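Local coordinates for nucleoside phosphorylase, putative (Trypanosoma brucei, PDB 3BJE), which catalyses, as a homodimeric uridine phosphorylase, the phosphate-dependent cleavage of uridine to uracil and ribose 1-phosphate, at residues 156-161 and 316-321; 168-173 and 199-204; 272-277 and 286-291. All blocks are in the same frame, centred on the assembly; numbering follows the deposited sequence.

Interaction 1: residues 156-161 and 316-321; sequences VPPLAL and VSKRVG. With URA (uracil), chain D.
The polar part of this contact is a lysine reaching for a backbone carbonyl: Lys318 NZ donates to Val156 O over 2.7 Å. The ammonium approaches at a C=O...N angle of 150° and stands 28° off the carbonyl plane. Bent at chi2, chi3 and chi4 alike, the lysine chain curls and brings its last two methylenes past the same oxygen, Lys318 CE lying 3.2 Å from Val156 O. The carboxylate of Glu322, in a salt bridge with the ammonium, probably offsets its charge although the residue is buried, while the carbonyls of Val156 and, weakly, Glu154 take up N-H groups.

The apolar part is slighter. The ring of Pro158 lies obliquely across the aliphatic stem of the lysine, with Pro158 CG 4.2 Å from Lys318 CG. Pro158 opens the corner of a type II beta turn, Pro157 to Ala160, closed by Ala160 N bonding to Pro157 O; Leu159 takes the positive phi at its third position. This turn leads into strand 161-169, and Lys318 ends the neighbouring antiparallel strand 308-318.

Val316 and Ser317, whose side chains start away from the turn, help line the uracil pocket. Val316 CG2 touches the pyrimidine at C6, 3.8 Å away, and Ser317 CB comes within 3.7 Å of uracil O4, while Gln254 and Arg256 hydrogen-bond the base.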
loop_
_atom_site.group_PDB
_atom_site.type_symbol
_atom_site.label_atom_id
_atom_site.label_comp_id
_atom_site.label_asym_id
_atom_site.label_seq_id
_atom_site.Cartn_x
_atom_site.Cartn_y
_atom_site.Cartn_z
ATOM N N VAL A 156 -16.162 17.286 14.021
ATOM C CA VAL A 156 -14.919 16.738 14.548
ATOM C C VAL A 156 -13.783 17.772 14.520
ATOM O O VAL A 156 -13.382 18.216 13.450
ATOM C CB VAL A 156 -14.511 15.471 13.778
ATOM C CG1 VAL A 156 -13.157 14.957 14.258
ATOM C CG2 VAL A 156 -15.585 14.382 13.924
ATOM N N PRO A 157 -13.251 18.153 15.702
ATOM C CA PRO A 157 -12.207 19.192 15.729
ATOM C C PRO A 157 -10.857 18.763 15.130
ATOM O O PRO A 157 -10.527 17.581 15.156
ATOM C CB PRO A 157 -12.011 19.470 17.227
ATOM C CG PRO A 157 -13.122 18.776 17.933
ATOM C CD PRO A 157 -13.571 17.663 17.055
ATOM N N PRO A 158 -10.065 19.735 14.638
ATOM C CA PRO A 158 -8.684 19.501 14.234
ATOM C C PRO A 158 -7.894 18.869 15.381
ATOM O O PRO A 158 -8.024 19.298 16.529
ATOM C CB PRO A 158 -8.148 20.911 13.957
ATOM C CG PRO A 158 -9.335 21.720 13.650
ATOM C CD PRO A 158 -10.450 21.148 14.469
ATOM N N LEU A 159 -7.112 17.843 15.068
ATOM C CA LEU A 159 -6.240 17.184 16.037
ATOM C C LEU A 159 -6.975 16.409 17.136
ATOM O O LEU A 159 -6.345 15.973 18.102
ATOM C CB LEU A 159 -5.236 18.184 16.650
ATOM C CG LEU A 159 -4.353 18.904 15.626
ATOM C CD1 LEU A 159 -3.493 19.951 16.308
ATOM C CD2 LEU A 159 -3.491 17.900 14.850
ATOM N N ALA A 160 -8.288 16.223 16.998
ATOM C CA ALA A 160 -9.004 15.246 17.819
ATOM C C ALA A 160 -8.514 13.832 17.491
ATOM O O ALA A 160 -7.952 13.579 16.409
ATOM C CB ALA A 160 -10.498 15.336 17.585
ATOM N N LEU A 161 -8.722 12.931 18.449
ATOM C CA LEU A 161 -8.420 11.512 18.263
ATOM C C LEU A 161 -9.693 10.821 17.828
ATOM O O LEU A 161 -10.653 10.724 18.581
ATOM C CB LEU A 161 -7.869 10.884 19.544
ATOM C CG LEU A 161 -7.331 9.443 19.418
ATOM C CD1 LEU A 161 -6.153 9.343 18.427
ATOM C CD2 LEU A 161 -6.939 8.887 20.799
ATOM N N VAL A 316 -5.500 15.166 11.139
ATOM C CA VAL A 316 -4.531 16.135 10.616
ATOM C C VAL A 316 -5.019 16.869 9.365
ATOM O O VAL A 316 -4.369 17.803 8.898
ATOM C CB VAL A 316 -3.179 15.476 10.312
ATOM C CG1 VAL A 316 -2.595 14.829 11.571
ATOM C CG2 VAL A 316 -3.324 14.435 9.190
ATOM N N SER A 317 -6.160 16.453 8.831
ATOM C CA SER A 317 -6.739 17.120 7.677
ATOM C C SER A 317 -8.230 17.265 7.885
ATOM O O SER A 317 -8.942 16.287 8.095
ATOM C CB SER A 317 -6.472 16.328 6.402
ATOM O OG SER A 317 -7.137 16.926 5.302
ATOM N N LYS A 318 -8.702 18.504 7.865
ATOM C CA LYS A 318 -10.125 18.760 7.921
ATOM C C LYS A 318 -10.494 19.064 6.499
ATOM O O LYS A 318 -10.018 20.030 5.905
ATOM C CB LYS A 318 -10.473 19.927 8.845
ATOM C CG LYS A 318 -10.577 19.554 10.330
ATOM C CD LYS A 318 -11.655 18.500 10.653
ATOM C CE LYS A 318 -13.086 18.911 10.301
ATOM N NZ LYS A 318 -13.722 19.787 11.319
ATOM N N ARG A 319 -11.319 18.186 5.953
ATOM C CA ARG A 319 -11.686 18.228 4.563
ATOM C C ARG A 319 -12.940 19.104 4.402
ATOM O O ARG A 319 -13.305 19.467 3.291
ATOM C CB ARG A 319 -11.907 16.788 4.071
ATOM C CG ARG A 319 -10.684 15.827 4.278
ATOM C CD ARG A 319 -9.583 16.027 3.226
ATOM N NE ARG A 319 -10.086 16.080 1.845
ATOM C CZ ARG A 319 -10.356 15.021 1.075
ATOM N NH1 ARG A 319 -10.156 13.785 1.527
ATOM N NH2 ARG A 319 -10.822 15.201 -0.158
ATOM N N VAL A 320 -13.585 19.433 5.523
ATOM C CA VAL A 320 -14.703 20.387 5.568
ATOM C C VAL A 320 -14.396 21.463 6.618
ATOM O O VAL A 320 -13.473 21.304 7.416
ATOM C CB VAL A 320 -16.035 19.696 5.952
ATOM C CG1 VAL A 320 -16.311 18.492 5.052
ATOM C CG2 VAL A 320 -16.022 19.288 7.425
ATOM N N GLY A 321 -15.168 22.549 6.618
ATOM C CA GLY A 321 -15.064 23.574 7.663
ATOM C C GLY A 321 -13.737 24.320 7.702
ATOM O O GLY A 321 -13.603 25.393 7.114
HETATM N N1 URA D . -4.194 10.447 6.184
HETATM C C2 URA D . -5.066 10.087 5.215
HETATM O O2 URA D . -5.073 8.912 4.729
HETATM N N3 URA D . -5.924 10.977 4.740
HETATM C C4 URA D . -5.946 12.243 5.198
HETATM O O4 URA D . -6.778 13.030 4.716
HETATM C C5 URA D . -5.054 12.635 6.177
HETATM C C6 URA D . -4.166 11.694 6.663
#

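Interaction 2: residues 168-173 and 199-204; sequences IGMDNT and TGLRAI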
loop_
_atom_site.group_PDB
_atom_site.type_symbol
_atom_site.label_atom_id
_atom_site.label_comp_id
_atom_site.label_asym_id
_atom_site.label_seq_id
_atom_site.Cartn_x
_atom_site.Cartn_y
_atom_site.Cartn_z
ATOM N N ILE A 168 -15.566 1.087 7.083
ATOM C CA ILE A 168 -15.917 0.862 5.686
ATOM C C ILE A 168 -14.640 0.636 4.904
ATOM O O ILE A 168 -13.743 1.482 4.919
ATOM C CB ILE A 168 -16.631 2.068 5.081
ATOM C CG1 ILE A 168 -17.928 2.377 5.842
ATOM C CG2 ILE A 168 -16.949 1.824 3.588
ATOM C CD1 ILE A 168 -18.332 3.844 5.763
ATOM N N GLY A 169 -14.543 -0.520 4.245
ATOM C CA GLY A 169 -13.448 -0.819 3.335
ATOM C C GLY A 169 -13.787 -0.330 1.952
ATOM O O GLY A 169 -14.568 -0.950 1.250
ATOM N N MET A 170 -13.210 0.803 1.566
ATOM C CA MET A 170 -13.296 1.280 0.185
ATOM C C MET A 170 -12.184 0.663 -0.682
ATOM O O MET A 170 -12.219 0.751 -1.904
ATOM C CB MET A 170 -13.229 2.799 0.139
ATOM C CG MET A 170 -14.238 3.474 1.071
ATOM S SD MET A 170 -14.306 5.270 0.920
ATOM C CE MET A 170 -12.635 5.695 1.460
ATOM N N ASP A 171 -11.172 0.128 -0.015
ATOM C CA ASP A 171 -10.140 -0.673 -0.623
ATOM C C ASP A 171 -10.735 -2.031 -1.007
ATOM O O ASP A 171 -11.924 -2.288 -0.760
ATOM C CB ASP A 171 -9.041 -0.882 0.401
ATOM C CG ASP A 171 -9.546 -1.641 1.617
ATOM O OD1 ASP A 171 -10.352 -1.084 2.413
ATOM O OD2 ASP A 171 -9.179 -2.839 1.746
ATOM N N ASN A 172 -9.911 -2.924 -1.577
ATOM C CA ASN A 172 -10.368 -4.283 -1.905
ATOM C C ASN A 172 -9.535 -5.410 -1.312
ATOM O O ASN A 172 -9.727 -6.568 -1.636
ATOM C CB ASN A 172 -10.563 -4.493 -3.418
ATOM C CG ASN A 172 -9.304 -4.931 -4.156
ATOM O OD1 ASN A 172 -8.193 -4.769 -3.652
ATOM N ND2 ASN A 172 -9.481 -5.461 -5.392
ATOM N N THR A 173 -8.662 -5.089 -0.368
ATOM C CA THR A 173 -7.711 -6.084 0.100
ATOM C C THR A 173 -8.446 -7.269 0.724
ATOM O O THR A 173 -8.160 -8.435 0.418
ATOM C CB THR A 173 -6.695 -5.434 1.046
ATOM O OG1 THR A 173 -5.834 -4.602 0.255
ATOM C CG2 THR A 173 -5.856 -6.496 1.802
ATOM N N THR A 199 -24.105 7.102 -1.695
ATOM C CA THR A 199 -22.839 7.677 -2.123
ATOM C C THR A 199 -22.396 7.078 -3.446
ATOM O O THR A 199 -22.909 6.058 -3.888
ATOM C CB THR A 199 -21.685 7.424 -1.116
ATOM O OG1 THR A 199 -21.180 6.089 -1.254
ATOM C CG2 THR A 199 -22.113 7.639 0.332
ATOM N N GLY A 200 -21.393 7.702 -4.055
ATOM C CA GLY A 200 -20.780 7.179 -5.269
ATOM C C GLY A 200 -20.076 5.852 -5.105
ATOM O O GLY A 200 -19.677 5.235 -6.099
ATOM N N LEU A 201 -19.915 5.396 -3.857
ATOM C CA LEU A 201 -19.436 4.023 -3.621
ATOM C C LEU A 201 -20.465 2.984 -4.085
ATOM O O LEU A 201 -20.182 1.798 -4.049
ATOM C CB LEU A 201 -19.058 3.805 -2.162
ATOM C CG LEU A 201 -17.865 4.684 -1.736
ATOM C CD1 LEU A 201 -17.776 4.783 -0.221
ATOM C CD2 LEU A 201 -16.507 4.192 -2.307
ATOM N N ARG A 202 -21.632 3.418 -4.564
ATOM C CA ARG A 202 -22.511 2.538 -5.318
ATOM C C ARG A 202 -21.762 1.798 -6.447
ATOM O O ARG A 202 -22.208 0.765 -6.902
ATOM C CB ARG A 202 -23.732 3.299 -5.859
ATOM C CG ARG A 202 -23.419 4.286 -6.976
ATOM C CD ARG A 202 -24.666 4.974 -7.505
ATOM N NE ARG A 202 -25.415 5.640 -6.439
ATOM C CZ ARG A 202 -25.144 6.846 -5.948
ATOM N NH1 ARG A 202 -24.149 7.578 -6.446
ATOM N NH2 ARG A 202 -25.884 7.319 -4.943
ATOM N N ALA A 203 -20.643 2.366 -6.894
ATOM C CA ALA A 203 -19.855 1.788 -7.991
ATOM C C ALA A 203 -18.827 0.749 -7.536
ATOM O O ALA A 203 -18.177 0.122 -8.373
ATOM C CB ALA A 203 -19.152 2.904 -8.749
ATOM N N ILE A 204 -18.698 0.560 -6.222
ATOM C CA ILE A 204 -17.605 -0.242 -5.652
ATOM C C ILE A 204 -18.173 -1.331 -4.753
ATOM O O ILE A 204 -19.070 -1.082 -3.972
ATOM C CB ILE A 204 -16.656 0.647 -4.808
ATOM C CG1 ILE A 204 -16.147 1.832 -5.645
ATOM C CG2 ILE A 204 -15.483 -0.157 -4.222
ATOM C CD1 ILE A 204 -15.166 1.420 -6.768
#
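At the dimer interface of this nucleoside phosphorylase, where strand 161-169 runs out into a loop, Met170 packs against the short 3-10 turn of residues 200-203 that follows helix 186-198. The thioether and the leucine fork meet at about a right angle: Met170 SD lies 3.7 Å from Leu201 CD1, and Met170 CG is nearly equidistant from the two leucine methyls. An extended chi2 of -174° carries the sulfur out to the fork before the chain bends at chi3, where the terminal methyl turns off. Val195 of the preceding helix packs on Leu201, while Ala245 and Ala247 pack on Met170.

The second meeting is lighter, Ile204 CG2 resting 4.1 Å from the carbonyl oxygen Met170 O. That oxygen also accepts hydrogen bonds from Tyr176 OH and Asn172 ND2 of the second subunit, whose tyrosine packs on both Leu201 and Ile204 and whose own Met170 O receives the reciprocal bond from Asn172 of this chain.

Local turns shape the backbone beside each partner. In an Asx turn, Asp171 OD2 accepts from Thr173 N at 3.1 Å on its anti side, 28° out of the carboxylate plane; Tyr207 and Ser296 hold the two carboxylate oxygens from the same chain. On the other segment the backbone bond from Ile204 N to Leu201 O closes the 3-10 turn, and an ST turn shapes its start, Thr199 OG1 taking the N-H of Leu201 at 3.0 Å.

Interaction 3: residues 272-277 and 286-291; sequences EELGSL and EVVTNI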
loop_
_atom_site.group_PDB
_atom_site.type_symbol
_atom_site.label_atom_id
_atom_site.label_comp_id
_atom_site.label_asym_id
_atom_site.label_seq_id
_atom_site.Cartn_x
_atom_site.Cartn_y
_atom_site.Cartn_z
ATOM N N GLU A 272 -17.969 15.100 1.089
ATOM C CA GLU A 272 -19.302 15.604 1.381
ATOM C C GLU A 272 -20.327 14.492 1.439
ATOM O O GLU A 272 -21.209 14.513 2.303
ATOM C CB GLU A 272 -19.726 16.666 0.357
ATOM C CG GLU A 272 -19.096 18.035 0.583
ATOM C CD GLU A 272 -19.769 19.140 -0.241
ATOM O OE1 GLU A 272 -19.482 19.228 -1.449
ATOM O OE2 GLU A 272 -20.561 19.929 0.326
ATOM N N GLU A 273 -20.195 13.508 0.547
ATOM C CA GLU A 273 -21.104 12.363 0.560
ATOM C C GLU A 273 -20.987 11.582 1.874
ATOM O O GLU A 273 -21.989 11.372 2.588
ATOM C CB GLU A 273 -20.869 11.448 -0.633
ATOM C CG GLU A 273 -21.188 12.081 -1.958
ATOM C CD GLU A 273 -20.920 11.152 -3.141
ATOM O OE1 GLU A 273 -20.509 10.019 -2.893
ATOM O OE2 GLU A 273 -21.132 11.561 -4.308
ATOM N N LEU A 274 -19.768 11.173 2.209
ATOM C CA LEU A 274 -19.556 10.438 3.462
ATOM C C LEU A 274 -19.983 11.247 4.673
ATOM O O LEU A 274 -20.527 10.702 5.633
ATOM C CB LEU A 274 -18.095 10.033 3.635
ATOM C CG LEU A 274 -17.619 8.938 2.693
ATOM C CD1 LEU A 274 -16.113 8.709 2.876
ATOM C CD2 LEU A 274 -18.377 7.628 2.892
ATOM N N GLY A 275 -19.702 12.547 4.646
ATOM C CA GLY A 275 -20.071 13.436 5.738
ATOM C C GLY A 275 -21.561 13.588 5.956
ATOM O O GLY A 275 -21.984 14.018 7.056
ATOM N N SER A 276 -22.369 13.273 4.933
ATOM C CA SER A 276 -23.837 13.468 5.012
ATOM C C SER A 276 -24.527 12.278 5.683
ATOM O O SER A 276 -25.705 12.368 6.053
ATOM C CB SER A 276 -24.424 13.668 3.621
ATOM O OG SER A 276 -24.424 12.463 2.878
ATOM N N LEU A 277 -23.797 11.174 5.835
ATOM C CA LEU A 277 -24.392 9.916 6.267
ATOM C C LEU A 277 -24.652 9.877 7.769
ATOM O O LEU A 277 -23.874 10.407 8.577
ATOM C CB LEU A 277 -23.536 8.706 5.859
ATOM C CG LEU A 277 -23.120 8.601 4.389
ATOM C CD1 LEU A 277 -22.367 7.344 4.149
ATOM C CD2 LEU A 277 -24.355 8.646 3.488
ATOM N N GLU A 286 -24.522 6.506 14.378
ATOM C CA GLU A 286 -23.095 6.587 14.118
ATOM C C GLU A 286 -22.853 7.346 12.818
ATOM O O GLU A 286 -23.664 7.275 11.893
ATOM C CB GLU A 286 -22.489 5.189 14.003
ATOM C CG GLU A 286 -20.964 5.165 14.019
ATOM C CD GLU A 286 -20.401 3.799 14.366
ATOM O OE1 GLU A 286 -21.021 3.124 15.227
ATOM O OE2 GLU A 286 -19.337 3.427 13.823
ATOM N N VAL A 287 -21.751 8.087 12.762
ATOM C CA VAL A 287 -21.393 8.839 11.548
ATOM C C VAL A 287 -19.977 8.496 11.122
ATOM O O VAL A 287 -19.229 7.841 11.857
ATOM C CB VAL A 287 -21.498 10.371 11.742
ATOM C CG1 VAL A 287 -22.892 10.763 12.254
ATOM C CG2 VAL A 287 -20.421 10.878 12.699
ATOM N N VAL A 288 -19.616 8.892 9.904
ATOM C CA VAL A 288 -18.243 8.687 9.427
ATOM C C VAL A 288 -17.353 9.772 10.019
ATOM O O VAL A 288 -17.423 10.934 9.624
ATOM C CB VAL A 288 -18.141 8.702 7.890
ATOM C CG1 VAL A 288 -16.688 8.505 7.430
ATOM C CG2 VAL A 288 -19.039 7.640 7.266
ATOM N N THR A 289 -16.522 9.380 10.985
ATOM C CA THR A 289 -15.667 10.312 11.696
ATOM C C THR A 289 -14.323 10.557 11.029
ATOM O O THR A 289 -13.698 11.584 11.239
ATOM C CB THR A 289 -15.400 9.823 13.143
ATOM O OG1 THR A 289 -15.074 8.430 13.123
ATOM C CG2 THR A 289 -16.625 10.100 14.047
ATOM N N ASN A 290 -13.817 9.587 10.261
ATOM C CA ASN A 290 -12.504 9.769 9.685
ATOM C C ASN A 290 -12.276 8.937 8.445
ATOM O O ASN A 290 -12.998 7.983 8.195
ATOM C CB ASN A 290 -11.374 9.569 10.718
ATOM C CG ASN A 290 -11.319 8.161 11.306
ATOM O OD1 ASN A 290 -12.338 7.530 11.581
ATOM N ND2 ASN A 290 -10.097 7.683 11.539
ATOM N N ILE A 291 -11.263 9.342 7.684
ATOM C CA ILE A 291 -10.830 8.655 6.464
ATOM C C ILE A 291 -9.316 8.477 6.542
ATOM O O ILE A 291 -8.594 9.436 6.847
ATOM C CB ILE A 291 -11.133 9.479 5.191
ATOM C CG1 ILE A 291 -12.627 9.784 5.084
ATOM C CG2 ILE A 291 -10.602 8.762 3.929
ATOM C CD1 ILE A 291 -12.956 10.921 4.096
HETATM O O HOH W 1 -21.192 10.615 8.231
#
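Leu274 and Ile291 meet through their outermost methyls, Leu274 CD1 lying 4.0 Å from Ile291 CD1, with the two chains running aslant to each other. Three residues earlier in the strand, Val288 sits against the backbone of Leu274 as well as its side chain: Val288 CG2 is 3.8 Å from Leu274 O, and its other methyl, CG1, faces Leu274 CB at 4.3 Å. With CG1 anti to the backbone N (chi1 179°), the valine keeps one methyl for the carbonyl and one for the leucine stem. Val287 adds a lesser touch, its CG1 3.8 Å from Leu277 O.

The two carbonyls reached by the valines are also joined by a water. It donates to Leu274 O and Leu277 O, each at 2.7 Å, and accepts from Val288 N at 2.9 Å, bridging residues 274 and 277 to the strand where no direct hydrogen bond links them. Leu277 N makes only a weak bond to Leu274 O.

Helix 270-276 thereby lies against strand 284-292, which pairs in parallel with strand 239-246 of the phosphorylase fold and delivers Ile291 to the uracil pocket. Further out, Glu273 O takes both Ser276 N and Ser276 OG, the hydroxyl arriving in the carbonyl plane on a lone pair. Helix 186-198 packs on Leu277 through Ile194, Val195 and Gln198. Glu286, whose side chain ends away from 272-277, forms a salt bridge with Arg165 and hydrogen bonds with Thr243 and His166.

In the fold
All three contacts are largely buried, but each is held differently. Interaction 1 joins a turn to a strand end by one hydrogen bond from a lysine ammonium, interaction 2 relies on apolar side chains at the subunit boundary, and interaction 3 combines methyl packing with a bridging water inside one chain. Interactions 1 and 2 both involve strand 161-169, one at the turn that enters it and the other at its exit, whereas interactions 1 and 3 each contribute residues to the uracil pocket. Interactions 2 and 3 touch directly: Gly200 N lies 2.7 Å from Glu273 OE1, a probable hydrogen bond, and Ile168 packs on Val288. Interactions 1 and 3 come close without touching.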